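Local structure of enoyl-CoA hydratase (Mycobacterium smegmatis, 3PE8) at residues T21-R26 with T60-V65; M91-I96 with A201-L206; G97-A102 with E121-A126. The protein probably catalyses the reversible hydration of 2-enoyl-CoA thioesters to 3-hydroxyacyl-CoA as a crotonase-family lyase, and binds a zinc ion. All coordinates share one frame; numbering follows the deposited sequence.

Interaction 1: residues T21-R26 with T60-V65; sequences TLTLNR and TGADPV
In the beta-alpha-beta unit made of strand 19-24, helix 35-50 and strand 56-61, an early element of the crotonase fold, Thr23 and Leu24 pair in parallel with Thr60 and Gly61. Three backbone hydrogen bonds zip the strand ends together. Thr60 grips the neighbouring strand at both ends of its own residue: its N donates to Leu22 O at 3.0 Å, and its O receives Leu24 N at 2.9 Å. The third bond, from Ala62 N to Leu24 O, is also 2.9 Å and nearly straight, with 167° at the hydrogen, and carries the pairing one residue past the regular strand. A CA-H...O contact from Thr23 CA adds to the load on Thr60 O.

On the face of the sheet that carries Thr23 and Thr60, these two side chains lie side by side and point the same way. The methyl CG2 of Thr60 sits 3.5 Å from Thr23 OG1, while CG2 of Thr23, placed anti to its backbone N (OG1 chi1 -57°), reaches forward to Ala62 N at 3.5 Å. Because Thr60 OG1 is itself anti to the backbone N (chi1 -163°), the hydroxyl turns from Thr23 and hydrogen-bonds Ala98 O on the next strand. On the opposite face Leu24 brings its CG to 3.6 Å from Thr60 O and packs against Phe41 of helix 35-50. Beyond the strands, Asn25 OD1 comes to 3.6 Å from Ala62 CB, and its ND2 is held by Pro9 O.

The chemistry therefore divides by direction: three backbone bonds fix the parallel register, other main-chain groups look to neighbours, as Gly61 N does to Asn100 OD1, and the hydroxyl of Thr60 fastens this pair to strand 95-99.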
ATOM      1  N   THR A  21       5.682   7.841  35.641  1.00 11.06           N
ATOM      2  CA  THR A  21       4.405   7.176  35.714  1.00 10.95           C
ATOM      3  C   THR A  21       3.304   8.226  35.689  1.00 10.45           C
ATOM      4  O   THR A  21       3.312   9.179  36.501  1.00 11.55           O
ATOM      5  CB  THR A  21       4.298   6.316  36.992  1.00 12.25           C
ATOM      6  OG1 THR A  21       5.388   5.370  37.068  1.00 13.83           O
ATOM      7  CG2 THR A  21       2.955   5.539  37.023  1.00 11.94           C
ATOM      8  N   LEU A  22       2.360   8.047  34.769  1.00 10.12           N
ATOM      9  CA  LEU A  22       1.195   8.929  34.606  1.00 10.27           C
ATOM     10  C   LEU A  22      -0.002   8.081  35.025  1.00 10.32           C
ATOM     11  O   LEU A  22      -0.282   7.033  34.411  1.00 11.19           O
ATOM     12  CB  LEU A  22       1.058   9.341  33.140  1.00 10.39           C
ATOM     13  CG  LEU A  22       2.259  10.078  32.529  1.00 10.63           C
ATOM     14  CD1 LEU A  22       2.001  10.371  31.045  1.00 11.59           C
ATOM     15  CD2 LEU A  22       2.579  11.367  33.321  1.00 13.40           C
ATOM     16  N   THR A  23      -0.648   8.497  36.107  1.00 10.09           N
ATOM     17  CA  THR A  23      -1.780   7.739  36.672  1.00 10.52           C
ATOM     18  C   THR A  23      -3.060   8.520  36.437  1.00 10.06           C
ATOM     19  O   THR A  23      -3.240   9.583  37.021  1.00 12.55           O
ATOM     20  CB  THR A  23      -1.579   7.457  38.162  1.00 11.82           C
ATOM     21  OG1 THR A  23      -0.330   6.744  38.370  1.00 12.67           O
ATOM     22  CG2 THR A  23      -2.773   6.631  38.714  1.00 13.14           C
ATOM     23  N   LEU A  24      -3.949   7.996  35.580  1.00 10.57           N
ATOM     24  CA  LEU A  24      -5.285   8.560  35.382  1.00 11.69           C
ATOM     25  C   LEU A  24      -5.990   8.570  36.739  1.00 11.87           C
ATOM     26  O   LEU A  24      -6.024   7.557  37.411  1.00 13.39           O
ATOM     27  CB  LEU A  24      -6.098   7.731  34.391  1.00 11.38           C
ATOM     28  CG  LEU A  24      -5.464   7.420  33.027  1.00 13.05           C
ATOM     29  CD1 LEU A  24      -6.406   6.478  32.273  1.00 13.28           C
ATOM     30  CD2 LEU A  24      -5.197   8.685  32.200  1.00 14.05           C
ATOM     31  N   ASN A  25      -6.493   9.722  37.169  1.00 12.25           N
ATOM     32  CA  ASN A  25      -6.911   9.885  38.554  1.00 13.00           C
ATOM     33  C   ASN A  25      -8.309  10.518  38.697  1.00 13.45           C
ATOM     34  O   ASN A  25      -8.486  11.561  39.359  1.00 14.88           O
ATOM     35  CB  ASN A  25      -5.855  10.683  39.369  1.00 13.96           C
ATOM     36  CG  ASN A  25      -6.085  10.580  40.866  1.00 16.72           C
ATOM     37  OD1 ASN A  25      -6.444   9.502  41.377  1.00 19.05           O
ATOM     38  ND2 ASN A  25      -5.901  11.696  41.574  1.00 16.54           N
ATOM     39  N   ARG A  26      -9.286   9.880  38.060  1.00 13.29           N
ATOM     40  CA  ARG A  26     -10.685  10.226  38.295  1.00 14.52           C
ATOM     41  C   ARG A  26     -11.424   8.948  38.650  1.00 14.45           C
ATOM     42  O   ARG A  26     -12.386   8.579  37.978  1.00 14.25           O
ATOM     43  CB  ARG A  26     -11.340  10.911  37.079  1.00 15.18           C
ATOM     44  CG  ARG A  26     -10.662  12.203  36.615  1.00 16.36           C
ATOM     45  CD  ARG A  26     -11.369  12.762  35.424  1.00 17.98           C
ATOM     46  NE  ARG A  26     -12.692  13.290  35.797  1.00 19.79           N
ATOM     47  CZ  ARG A  26     -13.865  12.979  35.243  1.00 19.68           C
ATOM     48  NH1 ARG A  26     -13.973  12.090  34.249  1.00 19.77           N
ATOM     49  NH2 ARG A  26     -14.963  13.593  35.685  1.00 22.90           N
ATOM     50  N   THR A  60      -1.020   4.226  33.812  1.00  8.65           N
ATOM     51  CA  THR A  60      -1.866   3.317  34.579  1.00  9.07           C
ATOM     52  C   THR A  60      -3.057   4.099  35.065  1.00 10.35           C
ATOM     53  O   THR A  60      -3.123   5.318  34.860  1.00 11.09           O
ATOM     54  CB  THR A  60      -1.058   2.619  35.700  1.00  9.94           C
ATOM     55  OG1 THR A  60      -1.778   1.472  36.181  1.00  9.57           O
ATOM     56  CG2 THR A  60      -0.720   3.546  36.881  1.00 10.73           C
ATOM     57  N   GLY A  61      -3.982   3.412  35.712  1.00  9.65           N
ATOM     58  CA  GLY A  61      -5.149   4.079  36.304  1.00 10.15           C
ATOM     59  C   GLY A  61      -5.229   3.910  37.803  1.00  9.84           C
ATOM     60  O   GLY A  61      -4.817   2.877  38.348  1.00 10.69           O
ATOM     61  N   ALA A  62      -5.817   4.894  38.473  1.00 10.92           N
ATOM     62  CA  ALA A  62      -6.211   4.729  39.861  1.00 11.48           C
ATOM     63  C   ALA A  62      -7.181   3.559  39.959  1.00 11.64           C
ATOM     64  O   ALA A  62      -8.058   3.430  39.122  1.00 12.99           O
ATOM     65  CB  ALA A  62      -6.852   6.022  40.386  1.00 12.34           C
ATOM     66  N   ASP A  63      -7.025   2.685  40.943  1.00 11.40           N
ATOM     67  CA  ASP A  63      -7.893   1.512  41.036  1.00 11.86           C
ATOM     68  C   ASP A  63      -9.372   1.889  41.266  1.00 11.92           C
ATOM     69  O   ASP A  63      -9.672   2.958  41.822  1.00 12.20           O
ATOM     70  CB  ASP A  63      -7.443   0.577  42.166  1.00 11.32           C
ATOM     71  CG  ASP A  63      -6.357  -0.427  41.740  1.00 15.30           C
ATOM     72  OD1 ASP A  63      -6.181  -0.707  40.554  1.00 14.77           O
ATOM     73  OD2 ASP A  63      -5.725  -1.008  42.672  1.00 19.04           O
ATOM     74  N   PRO A  64     -10.297   0.995  40.878  1.00 12.48           N
ATOM     75  CA  PRO A  64     -10.068  -0.351  40.344  1.00 12.87           C
ATOM     76  C   PRO A  64     -10.250  -0.485  38.844  1.00 13.48           C
ATOM     77  O   PRO A  64     -10.183  -1.613  38.338  1.00 14.16           O
ATOM     78  CB  PRO A  64     -11.144  -1.148  41.056  1.00 13.43           C
ATOM     79  CG  PRO A  64     -12.334  -0.165  41.020  1.00 13.40           C
ATOM     80  CD  PRO A  64     -11.712   1.192  41.259  1.00 13.67           C
ATOM     81  N   VAL A  65     -10.477   0.626  38.143  1.00 13.53           N
ATOM     82  CA  VAL A  65     -10.730   0.624  36.702  1.00 13.14           C
ATOM     83  C   VAL A  65      -9.514   1.263  36.029  1.00 12.42           C
ATOM     84  O   VAL A  65      -8.935   2.189  36.575  1.00 13.60           O
ATOM     85  CB  VAL A  65     -12.032   1.373  36.392  1.00 14.11           C
ATOM     86  CG1 VAL A  65     -12.200   1.588  34.877  1.00 16.10           C
ATOM     87  CG2 VAL A  65     -13.249   0.626  36.982  1.00 14.57           C
TER

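Interaction 2: residues M91-I96 with A201-L206; sequences MTKPVI and AVRALL
Thr92 and Lys93 meet Arg203, and Pro94 meets Val202 and Leu206, where the lead-in to strand 95-99 of the crotonase core sheet docks against the long C-terminal helix 199-234. The contact rests on apolar packing and on the stems of polar side chains.

Among the apolar groups, the proline ring is held from two positions along the helix. Val202 CG1 lies 3.9 Å from Pro94 CG, the two side chains crossing at about a right angle, and Leu206 CD2 closes to 3.5 Å from Pro94 CA. Leu206 has CG anti to its backbone N (chi1 -174°), which swings CG toward the incoming chain, and chi2 of 58° then turns CD2 onto Pro94. Leu158 of a second subunit also packs on Pro94.

Thr92 supplies a different kind of contact. Its O is 3.5 Å from Arg203 CA in a CA-H...O approach and 3.6 Å from Leu206 CD2; buried here, it has no conventional polar partner in the model. Its side chain crosses that of Arg203 at about a right angle, with Thr92 OG1 3.8 Å from Arg203 CB, against the apolar stem.

Two cationic chains make up the third group. Lys93 and Arg203 run side by side in the same direction, yet their charges are divided among separate acceptors: Arg203 NH2 forms a salt bridge with Asp55, and Lys93 NZ is bound by the carbonyls of Val54, Ala48 and Gln49. Such partners would be expected to offset the closeness of Lys93 NZ and Arg203 NH2, 4.3 Å apart. One carbon back from its ammonium, Lys93 CE rests over the centre of one face of the Arg203 guanidinium, 3.6 Å from CZ.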
ATOM      1  N   MET A  91       6.019  10.125  19.728  1.00 16.88           N
ATOM      2  CA  MET A  91       6.948   9.903  20.834  1.00 15.72           C
ATOM      3  C   MET A  91       8.010   8.923  20.359  1.00 15.33           C
ATOM      4  O   MET A  91       7.717   8.009  19.586  1.00 15.94           O
ATOM      5  CB  MET A  91       6.201   9.329  22.036  1.00 15.28           C
ATOM      6  CG  MET A  91       5.234  10.322  22.673  1.00 17.63           C
ATOM      7  SD  MET A  91       4.439   9.565  24.084  1.00 16.88           S
ATOM      8  CE  MET A  91       5.796   9.568  25.278  1.00 15.66           C
ATOM      9  N   THR A  92       9.234   9.094  20.848  1.00 14.58           N
ATOM     10  CA  THR A  92      10.294   8.117  20.618  1.00 13.59           C
ATOM     11  C   THR A  92      10.671   7.403  21.894  1.00 13.20           C
ATOM     12  O   THR A  92      11.451   6.453  21.842  1.00 14.26           O
ATOM     13  CB  THR A  92      11.531   8.744  20.032  1.00 15.00           C
ATOM     14  OG1 THR A  92      12.119   9.658  20.973  1.00 15.40           O
ATOM     15  CG2 THR A  92      11.196   9.452  18.698  1.00 15.31           C
ATOM     16  N   LYS A  93      10.142   7.849  23.036  1.00 12.50           N
ATOM     17  CA  LYS A  93      10.365   7.164  24.322  1.00 12.01           C
ATOM     18  C   LYS A  93       9.262   6.111  24.536  1.00 11.61           C
ATOM     19  O   LYS A  93       8.095   6.389  24.316  1.00 12.08           O
ATOM     20  CB  LYS A  93      10.362   8.188  25.459  1.00 12.17           C
ATOM     21  CG  LYS A  93      11.484   9.225  25.326  1.00 13.65           C
ATOM     22  CD  LYS A  93      11.524  10.196  26.453  1.00 15.92           C
ATOM     23  CE  LYS A  93      12.553  11.269  26.195  1.00 13.64           C
ATOM     24  NZ  LYS A  93      12.484  12.328  27.237  1.00 15.14           N
ATOM     25  N   PRO A  94       9.623   4.924  25.021  1.00 11.15           N
ATOM     26  CA  PRO A  94       8.638   3.893  25.167  1.00 11.34           C
ATOM     27  C   PRO A  94       7.558   4.184  26.200  1.00 10.61           C
ATOM     28  O   PRO A  94       7.847   4.731  27.253  1.00 10.55           O
ATOM     29  CB  PRO A  94       9.444   2.690  25.650  1.00 11.76           C
ATOM     30  CG  PRO A  94      10.828   2.972  25.351  1.00 14.60           C
ATOM     31  CD  PRO A  94      10.987   4.431  25.257  1.00 11.83           C
ATOM     32  N   VAL A  95       6.330   3.780  25.883  1.00  9.43           N
ATOM     33  CA  VAL A  95       5.166   3.903  26.758  1.00  8.79           C
ATOM     34  C   VAL A  95       4.638   2.511  27.085  1.00  9.17           C
ATOM     35  O   VAL A  95       4.248   1.756  26.194  1.00  9.60           O
ATOM     36  CB  VAL A  95       4.024   4.725  26.125  1.00  9.78           C
ATOM     37  CG1 VAL A  95       2.820   4.810  27.083  1.00 10.87           C
ATOM     38  CG2 VAL A  95       4.512   6.152  25.811  1.00 10.79           C
ATOM     39  N   ILE A  96       4.670   2.171  28.360  1.00  8.26           N
ATOM     40  CA  ILE A  96       4.218   0.885  28.900  1.00  8.09           C
ATOM     41  C   ILE A  96       2.863   1.137  29.544  1.00  8.87           C
ATOM     42  O   ILE A  96       2.737   2.023  30.398  1.00 10.44           O
ATOM     43  CB  ILE A  96       5.153   0.343  29.992  1.00  8.59           C
ATOM     44  CG1 ILE A  96       6.511   0.015  29.412  1.00  9.05           C
ATOM     45  CG2 ILE A  96       4.502  -0.941  30.670  1.00  9.99           C
ATOM     46  CD1 ILE A  96       7.636  -0.085  30.482  1.00 10.26           C
ATOM     47  N   ALA A 201      19.874   4.561  20.936  1.00 14.19           N
ATOM     48  CA  ALA A 201      19.452   3.429  20.120  1.00 13.77           C
ATOM     49  C   ALA A 201      17.995   2.995  20.380  1.00 13.49           C
ATOM     50  O   ALA A 201      17.230   2.691  19.438  1.00 13.82           O
ATOM     51  CB  ALA A 201      20.408   2.248  20.342  1.00 13.64           C
ATOM     52  N   VAL A 202      17.596   2.957  21.654  1.00 12.99           N
ATOM     53  CA  VAL A 202      16.191   2.664  22.041  1.00 12.43           C
ATOM     54  C   VAL A 202      15.245   3.609  21.258  1.00 12.07           C
ATOM     55  O   VAL A 202      14.262   3.192  20.626  1.00 12.81           O
ATOM     56  CB  VAL A 202      15.999   2.777  23.564  1.00 12.55           C
ATOM     57  CG1 VAL A 202      14.506   2.952  23.969  1.00 13.51           C
ATOM     58  CG2 VAL A 202      16.677   1.588  24.295  1.00 13.77           C
ATOM     59  N   ARG A 203      15.552   4.903  21.304  1.00 11.99           N
ATOM     60  CA  ARG A 203      14.699   5.895  20.671  1.00 10.92           C
ATOM     61  C   ARG A 203      14.727   5.793  19.156  1.00 11.39           C
ATOM     62  O   ARG A 203      13.689   5.932  18.522  1.00 12.71           O
ATOM     63  CB  ARG A 203      15.065   7.304  21.144  1.00 11.75           C
ATOM     64  CG  ARG A 203      14.776   7.492  22.638  1.00 12.94           C
ATOM     65  CD  ARG A 203      15.280   8.850  23.156  1.00 15.08           C
ATOM     66  NE  ARG A 203      15.394   8.828  24.630  1.00 16.33           N
ATOM     67  CZ  ARG A 203      15.808   9.856  25.362  1.00 20.18           C
ATOM     68  NH1 ARG A 203      16.164  10.990  24.768  1.00 22.74           N
ATOM     69  NH2 ARG A 203      15.885   9.757  26.687  1.00 22.41           N
ATOM     70  N   ALA A 204      15.901   5.565  18.573  1.00 11.89           N
ATOM     71  CA  ALA A 204      16.006   5.407  17.126  1.00 11.91           C
ATOM     72  C   ALA A 204      15.232   4.161  16.649  1.00 12.14           C
ATOM     73  O   ALA A 204      14.488   4.204  15.654  1.00 12.35           O
ATOM     74  CB  ALA A 204      17.501   5.360  16.692  1.00 12.80           C
ATOM     75  N   LEU A 205      15.353   3.069  17.387  1.00 11.42           N
ATOM     76  CA  LEU A 205      14.669   1.845  17.006  1.00 12.27           C
ATOM     77  C   LEU A 205      13.162   2.004  17.197  1.00 11.26           C
ATOM     78  O   LEU A 205      12.380   1.630  16.320  1.00 10.63           O
ATOM     79  CB  LEU A 205      15.210   0.628  17.744  1.00 13.78           C
ATOM     80  CG  LEU A 205      14.587  -0.693  17.288  1.00 16.99           C
ATOM     81  CD1 LEU A 205      14.454  -0.929  15.751  1.00 18.20           C
ATOM     82  CD2 LEU A 205      15.343  -1.854  17.935  1.00 19.31           C
ATOM     83  N   LEU A 206      12.726   2.594  18.311  1.00 10.59           N
ATOM     84  CA  LEU A 206      11.271   2.795  18.512  1.00  9.88           C
ATOM     85  C   LEU A 206      10.662   3.788  17.492  1.00 10.88           C
ATOM     86  O   LEU A 206       9.573   3.582  16.985  1.00 10.98           O
ATOM     87  CB  LEU A 206      10.935   3.185  19.955  1.00  9.69           C
ATOM     88  CG  LEU A 206       9.445   3.261  20.244  1.00 10.07           C
ATOM     89  CD1 LEU A 206       8.738   1.903  19.951  1.00 11.20           C
ATOM     90  CD2 LEU A 206       9.197   3.681  21.687  1.00 11.19           C
TER

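Interaction 3: residues G97-A102 with E121-A126; sequences GAINGA and ENAKFA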
ATOM      1  N   GLY A  97       1.839   0.419  29.091  1.00  8.65           N
ATOM      2  CA  GLY A  97       0.528   0.481  29.750  1.00  8.84           C
ATOM      3  C   GLY A  97       0.440  -0.593  30.794  1.00  8.99           C
ATOM      4  O   GLY A  97       0.606  -1.796  30.464  1.00  9.45           O
ATOM      5  N   ALA A  98       0.188  -0.204  32.055  1.00  8.15           N
ATOM      6  CA  ALA A  98       0.001  -1.153  33.161  1.00  8.21           C
ATOM      7  C   ALA A  98      -1.488  -1.165  33.435  1.00  8.38           C
ATOM      8  O   ALA A  98      -2.041  -0.262  34.091  1.00  8.82           O
ATOM      9  CB  ALA A  98       0.817  -0.733  34.389  1.00  9.11           C
ATOM     10  N   ILE A  99      -2.151  -2.152  32.856  1.00  8.17           N
ATOM     11  CA  ILE A  99      -3.630  -2.176  32.862  1.00  8.74           C
ATOM     12  C   ILE A  99      -4.115  -2.837  34.136  1.00  8.92           C
ATOM     13  O   ILE A  99      -4.017  -4.071  34.296  1.00  9.19           O
ATOM     14  CB  ILE A  99      -4.167  -2.891  31.641  1.00  7.76           C
ATOM     15  CG1 ILE A  99      -3.493  -2.409  30.331  1.00  9.10           C
ATOM     16  CG2 ILE A  99      -5.701  -2.693  31.569  1.00  9.42           C
ATOM     17  CD1 ILE A  99      -3.574  -0.870  30.120  1.00 10.05           C
ATOM     18  N   ASN A 100      -4.670  -2.020  35.033  1.00  9.06           N
ATOM     19  CA  ASN A 100      -5.008  -2.423  36.398  1.00 10.43           C
ATOM     20  C   ASN A 100      -6.444  -2.912  36.589  1.00 10.33           C
ATOM     21  O   ASN A 100      -6.791  -3.377  37.654  1.00 12.96           O
ATOM     22  CB  ASN A 100      -4.756  -1.264  37.359  1.00 11.42           C
ATOM     23  CG  ASN A 100      -5.555  -0.021  36.989  1.00 12.13           C
ATOM     24  OD1 ASN A 100      -5.311   0.579  35.931  1.00 10.91           O
ATOM     25  ND2 ASN A 100      -6.521   0.365  37.831  1.00 11.08           N
ATOM     26  N   GLY A 101      -7.285  -2.750  35.574  1.00  9.75           N
ATOM     27  CA  GLY A 101      -8.705  -3.049  35.662  1.00 10.47           C
ATOM     28  C   GLY A 101      -9.306  -2.873  34.273  1.00  9.22           C
ATOM     29  O   GLY A 101      -8.585  -2.958  33.261  1.00  9.81           O
ATOM     30  N   ALA A 102     -10.611  -2.625  34.225  1.00  9.41           N
ATOM     31  CA  ALA A 102     -11.321  -2.526  32.958  1.00  9.84           C
ATOM     32  C   ALA A 102     -10.777  -1.388  32.098  1.00  9.47           C
ATOM     33  O   ALA A 102     -10.522  -0.280  32.582  1.00  9.85           O
ATOM     34  CB  ALA A 102     -12.843  -2.333  33.195  1.00 10.94           C
ATOM     35  N   GLU A 121      -4.199  -9.468  36.792  1.00 13.26           N
ATOM     36  CA  GLU A 121      -5.157 -10.550  36.713  0.70 14.72           C
ATOM     37  C   GLU A 121      -6.594  -9.977  36.642  1.00 15.73           C
ATOM     38  O   GLU A 121      -7.486 -10.614  36.096  1.00 17.38           O
ATOM     39  CB  GLU A 121      -5.005 -11.468  37.942  0.70 16.61           C
ATOM     40  CG  GLU A 121      -5.307 -10.737  39.273  0.70 19.94           C
ATOM     41  CD  GLU A 121      -4.740 -11.421  40.519  0.70 23.38           C
ATOM     42  OE1 GLU A 121      -4.509 -12.664  40.487  0.70 30.35           O
ATOM     43  OE2 GLU A 121      -4.505 -10.718  41.538  0.70 18.68           O
ATOM     44  N   ASN A 122      -6.767  -8.779  37.194  1.00 16.41           N
ATOM     45  CA  ASN A 122      -8.045  -8.025  37.183  1.00 18.71           C
ATOM     46  C   ASN A 122      -8.342  -7.217  35.946  1.00 17.13           C
ATOM     47  O   ASN A 122      -9.432  -6.631  35.805  1.00 18.17           O
ATOM     48  CB  ASN A 122      -8.053  -7.087  38.396  1.00 20.89           C
ATOM     49  CG  ASN A 122      -8.075  -7.858  39.686  1.00 26.95           C
ATOM     50  OD1 ASN A 122      -8.473  -9.036  39.705  1.00 32.83           O
ATOM     51  ND2 ASN A 122      -7.653  -7.220  40.778  1.00 32.31           N
ATOM     52  N   ALA A 123      -7.384  -7.132  35.042  1.00 13.86           N
ATOM     53  CA  ALA A 123      -7.627  -6.362  33.817  1.00 12.80           C
ATOM     54  C   ALA A 123      -8.672  -7.058  32.981  1.00 12.21           C
ATOM     55  O   ALA A 123      -8.772  -8.289  32.956  1.00 12.24           O
ATOM     56  CB  ALA A 123      -6.368  -6.230  33.045  1.00 12.77           C
ATOM     57  N   LYS A 124      -9.454  -6.268  32.290  1.00 11.55           N
ATOM     58  CA  LYS A 124     -10.374  -6.801  31.263  1.00 11.16           C
ATOM     59  C   LYS A 124     -10.559  -5.742  30.221  1.00 10.19           C
ATOM     60  O   LYS A 124     -10.328  -4.564  30.485  1.00 10.92           O
ATOM     61  CB  LYS A 124     -11.714  -7.247  31.829  1.00 13.91           C
ATOM     62  CG  LYS A 124     -12.375  -6.304  32.730  1.00 16.82           C
ATOM     63  CD  LYS A 124     -13.520  -6.990  33.494  1.00 21.66           C
ATOM     64  CE  LYS A 124     -14.261  -5.976  34.335  1.00 27.11           C
ATOM     65  NZ  LYS A 124     -15.293  -6.624  35.174  1.00 30.84           N
ATOM     66  N   PHE A 125     -10.954  -6.149  29.021  1.00  8.76           N
ATOM     67  CA  PHE A 125     -10.932  -5.247  27.870  1.00  8.55           C
ATOM     68  C   PHE A 125     -12.263  -5.387  27.139  1.00  9.08           C
ATOM     69  O   PHE A 125     -12.758  -6.492  26.957  1.00 10.32           O
ATOM     70  CB  PHE A 125      -9.795  -5.649  26.923  1.00  7.41           C
ATOM     71  CG  PHE A 125      -8.443  -5.630  27.555  1.00  8.90           C
ATOM     72  CD1 PHE A 125      -7.945  -6.734  28.256  1.00 10.36           C
ATOM     73  CD2 PHE A 125      -7.675  -4.480  27.474  1.00 10.31           C
ATOM     74  CE1 PHE A 125      -6.664  -6.663  28.819  1.00 10.52           C
ATOM     75  CE2 PHE A 125      -6.429  -4.427  28.057  1.00 11.73           C
ATOM     76  CZ  PHE A 125      -5.953  -5.492  28.734  1.00 10.93           C
ATOM     77  N   ALA A 126     -12.841  -4.268  26.748  1.00  9.03           N
ATOM     78  CA  ALA A 126     -14.114  -4.299  25.996  1.00  9.47           C
ATOM     79  C   ALA A 126     -14.272  -3.130  25.076  1.00  9.68           C
ATOM     80  O   ALA A 126     -13.738  -2.049  25.329  1.00 10.29           O
ATOM     81  CB  ALA A 126     -15.339  -4.401  26.982  1.00 11.04           C
TER
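Gly101 and Ala102 run alongside Ala123 and Lys124 in the same direction, their backbones close but without hydrogen bonds between them. The CA atoms of Gly101 and Ala123 are only 3.9 Å apart, and two CA-H...O contacts mark the approach: Ala123 CA lies 3.6 Å from Gly101 O, and Ala102 CA lies 3.4 Å from Lys124 O. The amide N of Gly101 is buried here with no partner in the model.

Side chains fill in around this approach. Ala123 CB comes 3.4 Å from Ile99 O and also meets Ile99 CG2 at 3.9 Å. Ile99 CG2 also reaches the Phe125 ring obliquely, 4.0 Å from CE2. Here the chain of this crotonase-type fold passes from strand 95-99 of the main sheet to the small sheet, in which strands 102-104 and 124-126 are neighbours; Leu108, on the helix that also carries the zinc ligand Glu109, packs on Phe125. On the other flank, Lys124 has its CG between backbone N and carbonyl carbon (chi1 48°), which lays the extended chain past Ala102, with CG 4.0 Å from Ala102 CB, while its ammonium makes a cation-pi interaction with Tyr162.

In the fold
From the N terminus, interaction 1 comes first: it closes the loop through helix 35-50 and joins strands 19-24 and 56-61. It is complete before the chain enters strand 95-99, which then serves both remaining contacts. Interaction 2 opens on the residues leading into that strand and closes last, on helix 199-234, binding the C-terminal part to the core sheet. Interaction 3 opens with the very next residues, 97-102, and closes at 121-126, wholly within the span of interaction 2, linking the main sheet to the small one. Interactions 1 and 3 touch, Asp63 OD1 meeting Asn100 ND2, whereas the centre of interaction 2 lies about 23 Å from those of both others.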